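Local atomic coordinates of DNA polymerase (Pyrobaculum calidifontis, PDB entry 5MDN), a protein that probably catalyses the extension of a DNA strand from deoxyribonucleoside triphosphates with release of diphosphate, as a family B DNA polymerase. Residues A[415-421]-A[587-593]; A[126-131]-A[155-161]; A[113-117]-A[376-380]. All coordinates share one frame; numbering follows the deposited sequence.

Contact 1. Residues A[415-421]-A[587-593]; sequences DVLVLDF and IKVDKDY
The palm sheet of this family B polymerase ends in an antiparallel strand pair, 416-420 with 588-593, broken by a classic beta bulge that sets two residues, Asp590 and Lys591, against the single Val418. Strand 588-593 lies at one edge of the sheet, and strand 416-420 ends at Asp420, the first residue of family motif A (DFSSMYP). Before the bulge, Val416 N donates to Tyr593 O at 3.0 Å and Tyr593 N returns a bond to Val416 O at 2.8 Å. Val418 N donates to Lys591 O. At the bulge, Val418 O takes bonds from Asp590 N and, weakly, Lys591 N. Asp420 N reaches Lys588 O at 2.9 Å.

On one face, Val418 CG2 meets the edge of the Tyr593 ring, 3.6 Å from CE2. The hydroxyl of that ring bonds to Asp615. On the other face, Leu419 CD2 packs on Val589 CG2 at 3.7 Å, and Leu417 CD2 leans against the Asp592 carboxylate. With chi2 at -57°, Ile587 closes the end of the contact: its CD1 lies 3.7 Å from the centroid of the Phe421 ring, over one face and 15° off the normal, a CH-pi contact. A serine in place of Phe421 would probably strip CD1 of its aromatic cover and open a gap toward Leu542 and Val545.

Asp415 and Lys591 send their charges to Arg610 and Glu287. Asp420 OD1 bonds to Ser422, but Asp420 OD2 lies 4.4 Å from Asp590 OD1, like charges that would probably disfavour each other. Backbone bonds and apolar contacts thus join the strands, without a salt bridge.

Contact 2. Residues A[126-131]-A[155-161]; sequences VPCAWN and VEEGFPP
Asn131 and Val155 face each other as an antiparallel non-hydrogen-bonded pair, and next to them Glu156 N donates to Trp130 O at 2.9 Å. This is the open end of the hairpin made by strands 131-141 and 144-155. Beyond it the two chains part, and the indole of Trp130 lies between them.

Trp130 NE1 donates to Phe159 O at 2.7 Å, with a nearly straight N-H...O angle of 172°. The oxygen lies in the plane of the indole, but the N-H approaches from above the carbonyl plane. Gly158 O lies at the same ring edge, near CD1. Further along the ring, Pro161 CD meets Trp130 CZ2 obliquely at 3.7 Å. Glu156 puts CG between its own backbone N and carbonyl carbon (chi1 64°). That carries its extended chain obliquely across Trp130, with Glu156 CG near Trp130 CB and the carboxylate turned 56° from the ring plane.

Val126 CG2 meets Val155 CB at 3.9 Å, the two side chains crossing at about a right angle. The Asn131 amide braces this loop from within. Asn131 ND2 donates to Val126 O at 3.0 Å, and Asn131 OD1 accepts from Val126 N at 3.3 Å.

Arg2 makes a cation-pi contact with Trp130, and Trp4 touches the same ring. Cys128 and Pro160 rest on helix 326-356, while Phe159 packs on helix 495-512, so the mouth of the hairpin lies against both helices.

Contact 3. Residues A[113-117]-A[376-380]; sequences IRYYM and WMLLR
The indole of Trp376 is met by Met117, Arg114 and Ile113 in three different ways. Met117 lies over one face. Met117 CB is 3.6 Å from Trp376 CZ3, and the methionine chain bends at chi2 and chi3 to bring CE back over the rim of the six-membered ring. Met117 SD stands 5.0 Å from the centroid of the Trp376 six-membered ring, 11° off the normal, as a distant Met-aromatic contact.

Arg114 presents the face of its guanidinium instead. Trp376 CZ2 sits over the centre of that group, 3.6 Å from Arg114 CZ, but the two planes are 50° apart, so this is not a flat stack. A bend at chi3 (73°) sets the guanidinium against the indole. Arg114 NH2 is bonded to Tyr265 OH, which also makes a weak bond with Trp376 NE1. Ile113 comes in at the ring edge, with Ile113 CG2 4.2 Å from Trp376 CH2, while its CG1 slides past Leu379 CD1.

Arg114 is the N-cap residue of helix 115-123. The contact therefore sets the start of that helix against helix 370-384, and Ile121, further along 115-123, continues the packing onto Trp376 and Leu379.

Along the chain, both segments of contact 2 fall between the two segments of contact 3, and contact 1 follows later. Contacts 2 and 3 are neighbours, their centres about 19 Å apart. They touch where Val126 CG1 packs on Arg380 NH1 at 3.6 Å. Helix 115-123 runs from 113-117 toward the loop 126-131, and helix 370-384 touches both, through Arg380 in the case of the loop. Contact 3 thus ties this early part of the chain to the polymerase part, near the magnesium site of Asp7 and Asp363. Contact 1 stands apart in the palm sheet, its centre about 34 Å from that of contact 2 and 36 Å from that of contact 3.

Contact 1. Residues A[415-421]-A[587-593]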
loop_
_atom_site.group_PDB
_atom_site.type_symbol
_atom_site.label_atom_id
_atom_site.label_comp_id
_atom_site.label_asym_id
_atom_site.label_seq_id
_atom_site.Cartn_x
_atom_site.Cartn_y
_atom_site.Cartn_z
ATOM N N ASP A 415 23.108 -19.777 -7.278
ATOM C CA ASP A 415 22.517 -19.660 -8.609
ATOM C C ASP A 415 21.084 -20.180 -8.635
ATOM O O ASP A 415 20.841 -21.323 -9.032
ATOM C CB ASP A 415 23.366 -20.402 -9.646
ATOM C CG ASP A 415 24.725 -19.763 -9.856
ATOM O OD1 ASP A 415 24.819 -18.520 -9.766
ATOM O OD2 ASP A 415 25.697 -20.503 -10.116
ATOM N N VAL A 416 20.127 -19.347 -8.235
ATOM C CA VAL A 416 18.734 -19.754 -8.093
ATOM C C VAL A 416 17.858 -18.794 -8.883
ATOM O O VAL A 416 18.014 -17.573 -8.774
ATOM C CB VAL A 416 18.300 -19.787 -6.614
ATOM C CG1 VAL A 416 16.818 -20.106 -6.494
ATOM C CG2 VAL A 416 19.136 -20.794 -5.836
ATOM N N LEU A 417 16.942 -19.345 -9.676
ATOM C CA LEU A 417 15.935 -18.572 -10.389
ATOM C C LEU A 417 14.580 -18.754 -9.719
ATOM O O LEU A 417 14.194 -19.874 -9.366
ATOM C CB LEU A 417 15.845 -18.995 -11.860
ATOM C CG LEU A 417 17.095 -18.838 -12.728
ATOM C CD1 LEU A 417 16.780 -19.191 -14.174
ATOM C CD2 LEU A 417 17.635 -17.423 -12.627
ATOM N N VAL A 418 13.861 -17.648 -9.548
ATOM C CA VAL A 418 12.501 -17.661 -9.022
ATOM C C VAL A 418 11.539 -17.460 -10.185
ATOM O O VAL A 418 11.590 -16.434 -10.875
ATOM C CB VAL A 418 12.304 -16.583 -7.945
ATOM C CG1 VAL A 418 10.866 -16.591 -7.448
ATOM C CG2 VAL A 418 13.273 -16.806 -6.796
ATOM N N LEU A 419 10.659 -18.432 -10.402
ATOM C CA LEU A 419 9.704 -18.392 -11.500
ATOM C C LEU A 419 8.352 -17.921 -10.979
ATOM O O LEU A 419 7.839 -18.459 -9.993
ATOM C CB LEU A 419 9.576 -19.764 -12.162
ATOM C CG LEU A 419 10.855 -20.304 -12.810
ATOM C CD1 LEU A 419 10.709 -21.770 -13.193
ATOM C CD2 LEU A 419 11.237 -19.466 -14.019
ATOM N N ASP A 420 7.781 -16.923 -11.648
ATOM C CA ASP A 420 6.521 -16.320 -11.233
ATOM C C ASP A 420 5.355 -17.123 -11.799
ATOM O O ASP A 420 5.256 -17.307 -13.017
ATOM C CB ASP A 420 6.447 -14.864 -11.693
ATOM C CG ASP A 420 5.341 -14.089 -11.003
ATOM O OD1 ASP A 420 4.620 -14.683 -10.174
ATOM O OD2 ASP A 420 5.188 -12.885 -11.298
ATOM N N PHE A 421 4.478 -17.601 -10.915
ATOM C CA PHE A 421 3.293 -18.358 -11.298
ATOM C C PHE A 421 1.998 -17.601 -11.016
ATOM O O PHE A 421 0.936 -18.220 -10.901
ATOM C CB PHE A 421 3.276 -19.712 -10.585
ATOM C CG PHE A 421 4.001 -20.800 -11.325
ATOM C CD1 PHE A 421 5.369 -20.953 -11.190
ATOM C CD2 PHE A 421 3.311 -21.680 -12.142
ATOM C CE1 PHE A 421 6.040 -21.955 -11.861
ATOM C CE2 PHE A 421 3.977 -22.686 -12.817
ATOM C CZ PHE A 421 5.343 -22.823 -12.675
ATOM N N ILE A 587 4.898 -17.870 -17.919
ATOM C CA ILE A 587 5.802 -17.870 -16.775
ATOM C C ILE A 587 6.990 -16.972 -17.090
ATOM O O ILE A 587 7.492 -16.965 -18.220
ATOM C CB ILE A 587 6.261 -19.302 -16.429
ATOM C CG1 ILE A 587 5.061 -20.181 -16.071
ATOM C CG2 ILE A 587 7.268 -19.292 -15.287
ATOM C CD1 ILE A 587 4.222 -19.652 -14.928
ATOM N N LYS A 588 7.440 -16.218 -16.087
ATOM C CA LYS A 588 8.565 -15.307 -16.242
ATOM C C LYS A 588 9.472 -15.409 -15.027
ATOM O O LYS A 588 9.010 -15.607 -13.901
ATOM C CB LYS A 588 8.110 -13.851 -16.428
ATOM C CG LYS A 588 9.238 -12.895 -16.829
ATOM C CD LYS A 588 8.729 -11.523 -17.260
ATOM C CE LYS A 588 7.871 -11.616 -18.509
ATOM N NZ LYS A 588 8.662 -12.160 -19.649
ATOM N N VAL A 589 10.772 -15.263 -15.272
ATOM C CA VAL A 589 11.759 -15.273 -14.199
ATOM C C VAL A 589 11.591 -14.006 -13.371
ATOM O O VAL A 589 11.809 -12.893 -13.862
ATOM C CB VAL A 589 13.177 -15.394 -14.764
ATOM C CG1 VAL A 589 14.194 -15.225 -13.653
ATOM C CG2 VAL A 589 13.343 -16.738 -15.463
ATOM N N ASP A 590 11.201 -14.173 -12.107
ATOM C CA ASP A 590 10.990 -13.023 -11.238
ATOM C C ASP A 590 12.307 -12.505 -10.672
ATOM O O ASP A 590 12.575 -11.300 -10.715
ATOM C CB ASP A 590 10.027 -13.386 -10.104
ATOM C CG ASP A 590 9.446 -12.169 -9.422
ATOM O OD1 ASP A 590 9.049 -11.223 -10.135
ATOM O OD2 ASP A 590 9.391 -12.156 -8.175
ATOM N N LYS A 591 13.143 -13.398 -10.146
ATOM C CA LYS A 591 14.409 -13.008 -9.543
ATOM C C LYS A 591 15.508 -13.962 -9.986
ATOM O O LYS A 591 15.281 -15.169 -10.107
ATOM C CB LYS A 591 14.321 -12.993 -8.011
ATOM C CG LYS A 591 13.369 -11.952 -7.448
ATOM C CD LYS A 591 13.878 -10.542 -7.689
ATOM C CE LYS A 591 12.846 -9.508 -7.266
ATOM N NZ LYS A 591 12.799 -9.352 -5.787
ATOM N N ASP A 592 16.697 -13.413 -10.223
ATOM C CA ASP A 592 17.898 -14.194 -10.514
ATOM C C ASP A 592 18.868 -13.964 -9.360
ATOM O O ASP A 592 19.572 -12.949 -9.324
ATOM C CB ASP A 592 18.510 -13.794 -11.856
ATOM C CG ASP A 592 19.753 -14.600 -12.199
ATOM O OD1 ASP A 592 20.030 -15.605 -11.508
ATOM O OD2 ASP A 592 20.454 -14.231 -13.166
ATOM N N TYR A 593 18.906 -14.906 -8.423
ATOM C CA TYR A 593 19.745 -14.786 -7.239
ATOM C C TYR A 593 21.092 -15.462 -7.465
ATOM O O TYR A 593 21.155 -16.582 -7.982
ATOM C CB TYR A 593 19.056 -15.407 -6.026
ATOM C CG TYR A 593 17.844 -14.655 -5.527
ATOM C CD1 TYR A 593 17.948 -13.340 -5.090
ATOM C CD2 TYR A 593 16.599 -15.267 -5.475
ATOM C CE1 TYR A 593 16.842 -12.653 -4.625
ATOM C CE2 TYR A 593 15.489 -14.589 -5.012
ATOM C CZ TYR A 593 15.616 -13.284 -4.589
ATOM O OH TYR A 593 14.511 -12.605 -4.128
#

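Contact 2. Residues A[126-131]-A[155-161]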
loop_
_atom_site.group_PDB
_atom_site.type_symbol
_atom_site.label_atom_id
_atom_site.label_comp_id
_atom_site.label_asym_id
_atom_site.label_seq_id
_atom_site.Cartn_x
_atom_site.Cartn_y
_atom_site.Cartn_z
ATOM N N VAL A 126 -13.465 7.780 -15.239
ATOM C CA VAL A 126 -12.265 7.025 -14.891
ATOM C C VAL A 126 -11.167 8.022 -14.537
ATOM O O VAL A 126 -10.826 8.881 -15.361
ATOM C CB VAL A 126 -11.830 6.087 -16.032
ATOM C CG1 VAL A 126 -12.770 4.893 -16.113
ATOM C CG2 VAL A 126 -11.809 6.820 -17.371
ATOM N N PRO A 127 -10.609 7.970 -13.328
ATOM C CA PRO A 127 -9.546 8.912 -12.966
ATOM C C PRO A 127 -8.249 8.582 -13.687
ATOM O O PRO A 127 -7.988 7.434 -14.052
ATOM C CB PRO A 127 -9.407 8.727 -11.450
ATOM C CG PRO A 127 -9.882 7.342 -11.195
ATOM C CD PRO A 127 -10.923 7.031 -12.237
ATOM N N CYS A 128 -7.433 9.617 -13.888
ATOM C CA CYS A 128 -6.145 9.480 -14.565
ATOM C C CYS A 128 -6.315 8.842 -15.941
ATOM O O CYS A 128 -5.563 7.952 -16.340
ATOM C CB CYS A 128 -5.153 8.691 -13.711
ATOM S SG CYS A 128 -4.767 9.440 -12.119
ATOM N N ALA A 129 -7.324 9.311 -16.671
ATOM C CA ALA A 129 -7.575 8.869 -18.034
ATOM C C ALA A 129 -8.415 9.932 -18.723
ATOM O O ALA A 129 -9.303 10.521 -18.103
ATOM C CB ALA A 129 -8.284 7.512 -18.071
ATOM N N TRP A 130 -8.132 10.172 -19.999
ATOM C CA TRP A 130 -8.864 11.186 -20.748
ATOM C C TRP A 130 -10.311 10.751 -20.950
ATOM O O TRP A 130 -10.578 9.746 -21.618
ATOM C CB TRP A 130 -8.194 11.443 -22.092
ATOM C CG TRP A 130 -6.846 12.081 -22.004
ATOM C CD1 TRP A 130 -5.636 11.467 -22.147
ATOM C CD2 TRP A 130 -6.569 13.467 -21.775
ATOM N NE1 TRP A 130 -4.621 12.384 -22.012
ATOM C CE2 TRP A 130 -5.169 13.620 -21.784
ATOM C CE3 TRP A 130 -7.369 14.592 -21.559
ATOM C CZ2 TRP A 130 -4.552 14.853 -21.584
ATOM C CZ3 TRP A 130 -6.756 15.814 -21.361
ATOM C CH2 TRP A 130 -5.361 15.935 -21.375
ATOM N N ASN A 131 -11.239 11.505 -20.375
ATOM C CA ASN A 131 -12.664 11.286 -20.567
ATOM C C ASN A 131 -13.212 12.273 -21.592
ATOM O O ASN A 131 -12.636 13.334 -21.834
ATOM C CB ASN A 131 -13.423 11.432 -19.244
ATOM C CG ASN A 131 -13.099 10.327 -18.258
ATOM O OD1 ASN A 131 -13.926 9.453 -17.993
ATOM N ND2 ASN A 131 -11.895 10.366 -17.701
ATOM N N VAL A 155 -14.067 6.994 -22.581
ATOM C CA VAL A 155 -12.686 7.422 -22.406
ATOM C C VAL A 155 -11.952 7.210 -23.725
ATOM O O VAL A 155 -12.267 6.291 -24.489
ATOM C CB VAL A 155 -12.015 6.655 -21.237
ATOM C CG1 VAL A 155 -12.814 5.403 -20.895
ATOM C CG2 VAL A 155 -10.565 6.286 -21.545
ATOM N N GLU A 156 -10.967 8.064 -23.992
ATOM C CA GLU A 156 -10.134 7.937 -25.178
ATOM C C GLU A 156 -8.747 7.467 -24.772
ATOM O O GLU A 156 -8.220 7.873 -23.730
ATOM C CB GLU A 156 -10.005 9.266 -25.934
ATOM C CG GLU A 156 -9.302 10.347 -25.130
ATOM C CD GLU A 156 -9.120 11.655 -25.877
ATOM O OE1 GLU A 156 -9.909 11.942 -26.804
ATOM O OE2 GLU A 156 -8.168 12.394 -25.534
ATOM N N GLU A 157 -8.176 6.567 -25.567
ATOM C CA GLU A 157 -6.789 6.189 -25.350
ATOM C C GLU A 157 -5.898 7.404 -25.568
ATOM O O GLU A 157 -6.016 8.103 -26.579
ATOM C CB GLU A 157 -6.393 5.048 -26.287
ATOM C CG GLU A 157 -7.031 3.706 -25.945
ATOM C CD GLU A 157 -6.539 3.145 -24.620
ATOM O OE1 GLU A 157 -7.055 3.562 -23.560
ATOM O OE2 GLU A 157 -5.627 2.289 -24.638
ATOM N N GLY A 158 -5.006 7.657 -24.618
ATOM C CA GLY A 158 -4.174 8.842 -24.681
ATOM C C GLY A 158 -3.226 8.944 -23.507
ATOM O O GLY A 158 -3.538 8.491 -22.401
ATOM N N PHE A 159 -2.067 9.531 -23.737
ATOM C CA PHE A 159 -1.040 9.559 -22.713
ATOM C C PHE A 159 -1.315 10.661 -21.693
ATOM O O PHE A 159 -1.981 11.653 -22.001
ATOM C CB PHE A 159 0.337 9.747 -23.342
ATOM C CG PHE A 159 0.793 8.566 -24.150
ATOM C CD1 PHE A 159 1.469 7.509 -23.550
ATOM C CD2 PHE A 159 0.526 8.502 -25.505
ATOM C CE1 PHE A 159 1.874 6.417 -24.299
ATOM C CE2 PHE A 159 0.927 7.421 -26.257
ATOM C CZ PHE A 159 1.601 6.375 -25.658
ATOM N N PRO A 160 -0.826 10.492 -20.467
ATOM C CA PRO A 160 -1.067 11.497 -19.441
ATOM C C PRO A 160 -0.460 12.834 -19.837
ATOM O O PRO A 160 0.583 12.884 -20.510
ATOM C CB PRO A 160 -0.372 10.914 -18.204
ATOM C CG PRO A 160 -0.330 9.439 -18.461
ATOM C CD PRO A 160 -0.134 9.305 -19.932
ATOM N N PRO A 161 -1.088 13.932 -19.438
ATOM C CA PRO A 161 -0.511 15.248 -19.698
ATOM C C PRO A 161 0.628 15.525 -18.735
ATOM O O PRO A 161 0.795 14.805 -17.738
ATOM C CB PRO A 161 -1.693 16.199 -19.457
ATOM C CG PRO A 161 -2.527 15.495 -18.445
ATOM C CD PRO A 161 -2.350 14.014 -18.682
#

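Contact 3. Residues A[113-117]-A[376-380]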
loop_
_atom_site.group_PDB
_atom_site.type_symbol
_atom_site.label_atom_id
_atom_site.label_comp_id
_atom_site.label_asym_id
_atom_site.label_seq_id
_atom_site.Cartn_x
_atom_site.Cartn_y
_atom_site.Cartn_z
ATOM N N ILE A 113 -21.757 2.871 -0.269
ATOM C CA ILE A 113 -20.826 3.296 -1.310
ATOM C C ILE A 113 -20.686 4.810 -1.212
ATOM O O ILE A 113 -21.678 5.541 -1.313
ATOM C CB ILE A 113 -21.304 2.870 -2.710
ATOM C CG1 ILE A 113 -20.963 1.399 -3.012
ATOM C CG2 ILE A 113 -20.702 3.768 -3.784
ATOM C CD1 ILE A 113 -21.595 0.380 -2.091
ATOM N N ARG A 114 -19.459 5.284 -0.992
ATOM C CA ARG A 114 -19.241 6.713 -0.806
ATOM C C ARG A 114 -19.639 7.479 -2.064
ATOM O O ARG A 114 -19.463 7.004 -3.190
ATOM C CB ARG A 114 -17.789 6.998 -0.408
ATOM C CG ARG A 114 -16.751 6.800 -1.480
ATOM C CD ARG A 114 -15.359 7.042 -0.901
ATOM N NE ARG A 114 -14.938 5.954 -0.022
ATOM C CZ ARG A 114 -13.914 5.145 -0.273
ATOM N NH1 ARG A 114 -13.197 5.308 -1.376
ATOM N NH2 ARG A 114 -13.606 4.174 0.576
ATOM N N TYR A 115 -20.198 8.670 -1.850
ATOM C CA TYR A 115 -21.008 9.335 -2.866
ATOM C C TYR A 115 -20.216 9.636 -4.136
ATOM O O TYR A 115 -20.672 9.332 -5.244
ATOM C CB TYR A 115 -21.612 10.610 -2.274
ATOM C CG TYR A 115 -22.473 11.404 -3.226
ATOM C CD1 TYR A 115 -23.645 10.868 -3.744
ATOM C CD2 TYR A 115 -22.141 12.708 -3.571
ATOM C CE1 TYR A 115 -24.445 11.594 -4.605
ATOM C CE2 TYR A 115 -22.940 13.442 -4.427
ATOM C CZ TYR A 115 -24.088 12.881 -4.942
ATOM O OH TYR A 115 -24.881 13.614 -5.796
ATOM N N TYR A 116 -19.033 10.247 -4.008
ATOM C CA TYR A 116 -18.308 10.634 -5.216
ATOM C C TYR A 116 -17.724 9.438 -5.962
ATOM O O TYR A 116 -17.421 9.558 -7.155
ATOM C CB TYR A 116 -17.215 11.659 -4.891
ATOM C CG TYR A 116 -16.029 11.155 -4.099
ATOM C CD1 TYR A 116 -16.143 10.856 -2.748
ATOM C CD2 TYR A 116 -14.783 11.015 -4.698
ATOM C CE1 TYR A 116 -15.054 10.410 -2.022
ATOM C CE2 TYR A 116 -13.690 10.570 -3.981
ATOM C CZ TYR A 116 -13.830 10.269 -2.643
ATOM O OH TYR A 116 -12.746 9.824 -1.923
ATOM N N MET A 117 -17.560 8.289 -5.299
ATOM C CA MET A 117 -17.243 7.063 -6.027
ATOM C C MET A 117 -18.475 6.506 -6.731
ATOM O O MET A 117 -18.370 5.963 -7.837
ATOM C CB MET A 117 -16.650 6.019 -5.083
ATOM C CG MET A 117 -15.241 6.326 -4.606
ATOM S SD MET A 117 -14.053 6.435 -5.954
ATOM C CE MET A 117 -14.208 4.803 -6.675
ATOM N N TRP A 376 -13.114 -2.105 -5.408
ATOM C CA TRP A 376 -13.600 -0.927 -6.118
ATOM C C TRP A 376 -13.575 -1.112 -7.629
ATOM O O TRP A 376 -14.339 -0.444 -8.335
ATOM C CB TRP A 376 -12.783 0.305 -5.727
ATOM C CG TRP A 376 -13.242 0.926 -4.446
ATOM C CD1 TRP A 376 -12.553 0.993 -3.268
ATOM C CD2 TRP A 376 -14.504 1.560 -4.208
ATOM N NE1 TRP A 376 -13.308 1.634 -2.315
ATOM C CE2 TRP A 376 -14.510 1.992 -2.867
ATOM C CE3 TRP A 376 -15.629 1.806 -5.001
ATOM C CZ2 TRP A 376 -15.596 2.657 -2.302
ATOM C CZ3 TRP A 376 -16.706 2.464 -4.439
ATOM C CH2 TRP A 376 -16.683 2.881 -3.104
ATOM N N MET A 377 -12.715 -1.993 -8.139
ATOM C CA MET A 377 -12.773 -2.352 -9.553
ATOM C C MET A 377 -14.004 -3.200 -9.847
ATOM O O MET A 377 -14.735 -2.936 -10.809
ATOM C CB MET A 377 -11.502 -3.095 -9.962
ATOM C CG MET A 377 -11.376 -3.319 -11.462
ATOM S SD MET A 377 -9.789 -4.029 -11.932
ATOM C CE MET A 377 -9.884 -5.616 -11.108
ATOM N N LEU A 378 -14.239 -4.236 -9.036
ATOM C CA LEU A 378 -15.367 -5.131 -9.276
ATOM C C LEU A 378 -16.701 -4.403 -9.158
ATOM O O LEU A 378 -17.651 -4.740 -9.873
ATOM C CB LEU A 378 -15.314 -6.315 -8.312
ATOM C CG LEU A 378 -14.111 -7.245 -8.486
ATOM C CD1 LEU A 378 -14.149 -8.378 -7.476
ATOM C CD2 LEU A 378 -14.049 -7.786 -9.907
ATOM N N LEU A 379 -16.795 -3.410 -8.266
ATOM C CA LEU A 379 -18.004 -2.593 -8.200
ATOM C C LEU A 379 -18.230 -1.847 -9.506
ATOM O O LEU A 379 -19.371 -1.704 -9.961
ATOM C CB LEU A 379 -17.916 -1.596 -7.048
ATOM C CG LEU A 379 -18.030 -2.072 -5.605
ATOM C CD1 LEU A 379 -17.929 -0.866 -4.695
ATOM C CD2 LEU A 379 -19.331 -2.810 -5.383
ATOM N N ARG A 380 -17.152 -1.362 -10.125
ATOM C CA ARG A 380 -17.277 -0.664 -11.399
ATOM C C ARG A 380 -17.719 -1.619 -12.500
ATOM O O ARG A 380 -18.592 -1.283 -13.308
ATOM C CB ARG A 380 -15.950 0.006 -11.759
ATOM C CG ARG A 380 -16.067 1.152 -12.749
ATOM C CD ARG A 380 -14.726 1.840 -12.944
ATOM N NE ARG A 380 -14.476 2.857 -11.927
ATOM C CZ ARG A 380 -14.615 4.165 -12.130
ATOM N NH1 ARG A 380 -15.000 4.617 -13.315
ATOM N NH2 ARG A 380 -14.364 5.021 -11.149
#